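Local structure of immunomodulatory active chitinase (Trichuris suis, 6G9C) at residues G307-S310 and Y311-C315; P389-S392 and L393-E396. The protein probably hydrolyses chitin as a secreted glycoside hydrolase family 18 enzyme of a parasitic whipworm, and has immunomodulatory properties. All blocks are in the same frame, centred on the assembly; numbering follows the deposited sequence. Where two conformers were deposited one is given.

In the fold
Contact 1 (307-310 with 311-315) is the turn from strand 308-310 into helix 311-319, and contact 2 (389-392 with 393-396) leads into helix 392-398, close to the end of the modelled chain. Their centres are about 18 Å apart, yet they touch: the ring of Tyr311 packs on Leu390 and Pro389. Contact 1 is wholly buried and gripped by side chains, with a serine and a glutamate capping the helix. Contact 2 is held by main-chain bonds and a water; its apolar side lies on strands 34-40 and 364-368 and helix 347-360, while Gln395 and Glu396 reach the surface.

Contact 1. Residues G307-S310 and Y311-C315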
loop_
_atom_site.group_PDB
_atom_site.type_symbol
_atom_site.label_atom_id
_atom_site.label_comp_id
_atom_site.label_asym_id
_atom_site.label_seq_id
_atom_site.Cartn_x
_atom_site.Cartn_y
_atom_site.Cartn_z
ATOM N N GLY A 307 25.624 24.411 16.307
ATOM C CA GLY A 307 24.444 25.080 16.795
ATOM C C GLY A 307 23.239 24.193 17.043
ATOM O O GLY A 307 22.229 24.697 17.548
ATOM N N VAL A 308 23.288 22.902 16.690
ATOM C CA VAL A 308 22.153 22.006 16.883
ATOM C C VAL A 308 22.640 20.697 17.498
ATOM O O VAL A 308 23.812 20.325 17.389
ATOM C CB VAL A 308 21.381 21.747 15.563
ATOM C CG1 VAL A 308 22.285 21.157 14.511
ATOM C CG2 VAL A 308 20.181 20.847 15.792
ATOM N N ILE A 309 21.716 20.001 18.165
ATOM C CA ILE A 309 21.988 18.722 18.821
ATOM C C ILE A 309 20.694 17.928 18.792
ATOM O O ILE A 309 19.602 18.502 18.826
ATOM C CB ILE A 309 22.502 18.910 20.271
ATOM C CG1 ILE A 309 22.973 17.572 20.884
ATOM C CG2 ILE A 309 21.407 19.518 21.165
ATOM C CD1 ILE A 309 23.846 17.740 22.165
ATOM N N SER A 310 20.810 16.604 18.714
ATOM C CA SER A 310 19.631 15.752 18.800
ATOM C C SER A 310 19.396 15.309 20.244
ATOM O O SER A 310 20.303 15.314 21.073
ATOM C CB SER A 310 19.789 14.517 17.918
ATOM O OG SER A 310 20.769 13.650 18.490
ATOM N N TYR A 311 18.157 14.899 20.533
ATOM C CA TYR A 311 17.871 14.386 21.867
ATOM C C TYR A 311 18.775 13.205 22.216
ATOM O O TYR A 311 19.289 13.112 23.340
ATOM C CB TYR A 311 16.397 13.988 21.996
ATOM C CG TYR A 311 16.125 13.344 23.327
ATOM C CD1 TYR A 311 16.218 14.074 24.501
ATOM C CD2 TYR A 311 15.824 11.991 23.426
ATOM C CE1 TYR A 311 16.012 13.469 25.751
ATOM C CE2 TYR A 311 15.612 11.397 24.651
ATOM C CZ TYR A 311 15.697 12.142 25.810
ATOM O OH TYR A 311 15.484 11.552 27.045
ATOM N N TYR A 312 18.991 12.284 21.276
ATOM C CA TYR A 312 19.825 11.144 21.644
ATOM C C TYR A 312 21.280 11.562 21.870
ATOM O O TYR A 312 21.995 10.924 22.652
ATOM C CB TYR A 312 19.700 10.024 20.600
ATOM C CG TYR A 312 20.190 10.314 19.191
ATOM C CD1 TYR A 312 21.546 10.216 18.864
ATOM C CD2 TYR A 312 19.288 10.628 18.166
ATOM C CE1 TYR A 312 21.992 10.448 17.562
ATOM C CE2 TYR A 312 19.730 10.860 16.868
ATOM C CZ TYR A 312 21.077 10.769 16.570
ATOM O OH TYR A 312 21.519 11.003 15.274
ATOM N N GLU A 313 21.729 12.636 21.219
ATOM C CA GLU A 313 23.067 13.156 21.484
ATOM C C GLU A 313 23.135 13.821 22.853
ATOM O O GLU A 313 24.166 13.752 23.533
ATOM C CB GLU A 313 23.471 14.146 20.391
ATOM C CG GLU A 313 24.026 13.513 19.130
ATOM C CD GLU A 313 24.156 14.531 18.010
ATOM O OE1 GLU A 313 23.517 15.599 18.115
ATOM O OE2 GLU A 313 24.895 14.272 17.037
ATOM N N VAL A 314 22.052 14.488 23.267
ATOM C CA VAL A 314 21.972 14.980 24.643
ATOM C C VAL A 314 22.104 13.819 25.620
ATOM O O VAL A 314 22.815 13.911 26.629
ATOM C CB VAL A 314 20.660 15.756 24.873
ATOM C CG1 VAL A 314 20.445 15.997 26.385
ATOM C CG2 VAL A 314 20.657 17.076 24.066
ATOM N N CYS A 315 21.424 12.704 25.339
ATOM C CA CYS A 315 21.548 11.543 26.213
ATOM C C CYS A 315 22.999 11.095 26.330
ATOM O O CYS A 315 23.471 10.770 27.430
ATOM C CB CYS A 315 20.675 10.409 25.682
ATOM S SG CYS A 315 18.947 10.568 26.147
#
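Ser310 and Glu313 grip each other at the start of helix 311-319. At Ser310, chi1 of 71° tucks OG between the backbone N and the carbonyl carbon, where it accepts from Glu313 N at 3.1 Å. The glutamate answers: its CG stands beside its own backbone N (chi1 -83°) and the chain runs extended back past the serine, bringing Glu313 OE1 to Ser310 N at 2.9 Å. That bond is nearly straight, 170° at the hydrogen, and reaches the carboxylate on its anti side, somewhat out of plane; Ser310 OG adds a weak bond to the same oxygen. Thr300 OG1 also bonds OE1, and the backbone N atoms of Tyr302 and Leu303 meet OE2, fixing the buried carboxylate at both oxygens.

Tyr312 turns its ring face to the serine, with Ser310 OG 3.2 Å above the plane over the ring centre; Ser310 CB also lies over this face, a CH-pi contact 4.1 Å from the centroid of the Tyr312 ring. Beyond the cap, Ser310 O takes the first helical bond from Val314 N at 2.9 Å. Ile309 CG1 slides past the glutamate chain, lying 3.4 Å from Glu313 OE1, and Ile309 CD1 packs against Val314 CG2 at 3.8 Å. This reciprocal pairing is a capping box at the N-terminal end of a helix, between strands 268-281 and 364-368, where related chitinases carry the alpha+beta insertion domain.

Contact 2. Residues P389-S392 and L393-E396; sequences PLIS and LMQE
Glu396 N donates to Ser392 O at 3.1 Å, the one i to i+4 bond between 389-392 and 393-396. Before it the chain is wound more tightly: Leu393 N bonds Leu390 O and Met394 N bonds Ile391 O, each three residues back and each at 3.1 Å. Ile391 O has a second partner, a water that donates to it at 2.7 Å and accepts from Gln395 N at 2.9 Å, bridging the place where a direct i to i+4 bond would lie. Upstream, the Asp373 carboxylate takes the N-H groups of Leu390 and Ile391, one on each oxygen, and Ser392 OG turns back to Tyr388 O. Helix 392-398 follows the last strand, 364-368, of the family 18 (beta/alpha)8 barrel and lies against that strand and strand 34-40, where the barrel closes.

With CG anti to the carbonyl carbon (chi1 -72°), the Glu396 chain runs extended back along the helix, so that OE2 passes 3.4 Å from Ser392 CB on its way to a salt bridge with Lys386. Leu393 lays CB and CG over Leu390 O, CB at 3.3 Å, and reaches on to Met350 and Ile354 of helix 347-360. Ile391 and Met394 lie side by side: the methionine bends at chi3 (-62°), which puts Met394 CE 4.0 Å from Ile391 CG2, and both rest on Cys37 and Val367.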
loop_
_atom_site.group_PDB
_atom_site.type_symbol
_atom_site.label_atom_id
_atom_site.label_comp_id
_atom_site.label_asym_id
_atom_site.label_seq_id
_atom_site.Cartn_x
_atom_site.Cartn_y
_atom_site.Cartn_z
ATOM N N PRO A 389 11.441 7.531 23.271
ATOM C CA PRO A 389 10.942 8.017 24.569
ATOM C C PRO A 389 10.196 9.340 24.453
ATOM O O PRO A 389 9.257 9.590 25.222
ATOM C CB PRO A 389 12.223 8.157 25.408
ATOM C CG PRO A 389 13.311 8.364 24.391
ATOM C CD PRO A 389 12.912 7.514 23.214
ATOM N N LEU A 390 10.585 10.191 23.507
ATOM C CA LEU A 390 9.894 11.465 23.324
ATOM C C LEU A 390 8.615 11.301 22.505
ATOM O O LEU A 390 7.529 11.695 22.945
ATOM C CB LEU A 390 10.816 12.482 22.639
ATOM C CG LEU A 390 12.139 12.802 23.333
ATOM C CD1 LEU A 390 12.769 14.047 22.733
ATOM C CD2 LEU A 390 11.915 12.972 24.812
ATOM N N ILE A 391 8.725 10.718 21.312
ATOM C CA ILE A 391 7.598 10.749 20.380
ATOM C C ILE A 391 6.456 9.844 20.849
ATOM O O ILE A 391 5.281 10.149 20.603
ATOM C CB ILE A 391 8.103 10.411 18.963
ATOM C CG1 ILE A 391 9.124 11.466 18.533
ATOM C CG2 ILE A 391 6.959 10.398 17.947
ATOM C CD1 ILE A 391 9.818 11.155 17.243
ATOM N N SER A 392 6.764 8.750 21.572
ATOM C CA SER A 392 5.722 7.888 22.132
ATOM C C SER A 392 4.718 8.644 22.987
ATOM O O SER A 392 3.593 8.161 23.167
ATOM C CB SER A 392 6.326 6.778 23.018
ATOM O OG SER A 392 7.239 5.983 22.296
ATOM N N LEU A 393 5.113 9.793 23.547
ATOM C CA LEU A 393 4.231 10.525 24.453
ATOM C C LEU A 393 2.977 11.034 23.756
ATOM O O LEU A 393 1.972 11.284 24.427
ATOM C CB LEU A 393 4.987 11.700 25.084
ATOM C CG LEU A 393 6.079 11.260 26.080
ATOM C CD1 LEU A 393 6.949 12.433 26.500
ATOM C CD2 LEU A 393 5.461 10.598 27.285
ATOM N N MET A 394 3.021 11.234 22.434
ATOM C CA MET A 394 1.829 11.680 21.717
ATOM C C MET A 394 0.725 10.629 21.794
ATOM O O MET A 394 -0.379 10.896 22.284
ATOM C CB MET A 394 2.172 12.003 20.256
ATOM C CG MET A 394 3.014 13.252 20.072
ATOM S SD MET A 394 2.947 13.872 18.369
ATOM C CE MET A 394 3.636 12.498 17.465
ATOM N N GLN A 395 1.020 9.411 21.333
ATOM C CA GLN A 395 0.068 8.309 21.456
ATOM C C GLN A 395 -0.350 8.083 22.906
ATOM O O GLN A 395 -1.534 7.874 23.197
ATOM C CB GLN A 395 0.693 7.040 20.884
ATOM C CG GLN A 395 -0.226 6.194 20.063
ATOM C CD GLN A 395 -1.331 5.600 20.877
ATOM O OE1 GLN A 395 -1.139 5.257 22.043
ATOM N NE2 GLN A 395 -2.508 5.469 20.270
ATOM N N GLU A 396 0.611 8.114 23.834
ATOM C CA GLU A 396 0.311 7.715 25.207
ATOM C C GLU A 396 -0.612 8.704 25.894
ATOM O O GLU A 396 -1.434 8.300 26.722
ATOM C CB GLU A 396 1.592 7.575 26.020
ATOM C CG GLU A 396 2.418 6.368 25.666
ATOM C CD GLU A 396 3.792 6.415 26.295
ATOM O OE1 GLU A 396 3.970 7.165 27.282
ATOM O OE2 GLU A 396 4.695 5.706 25.800
HETATM O O HOH W 1 3.304 8.589 19.766
#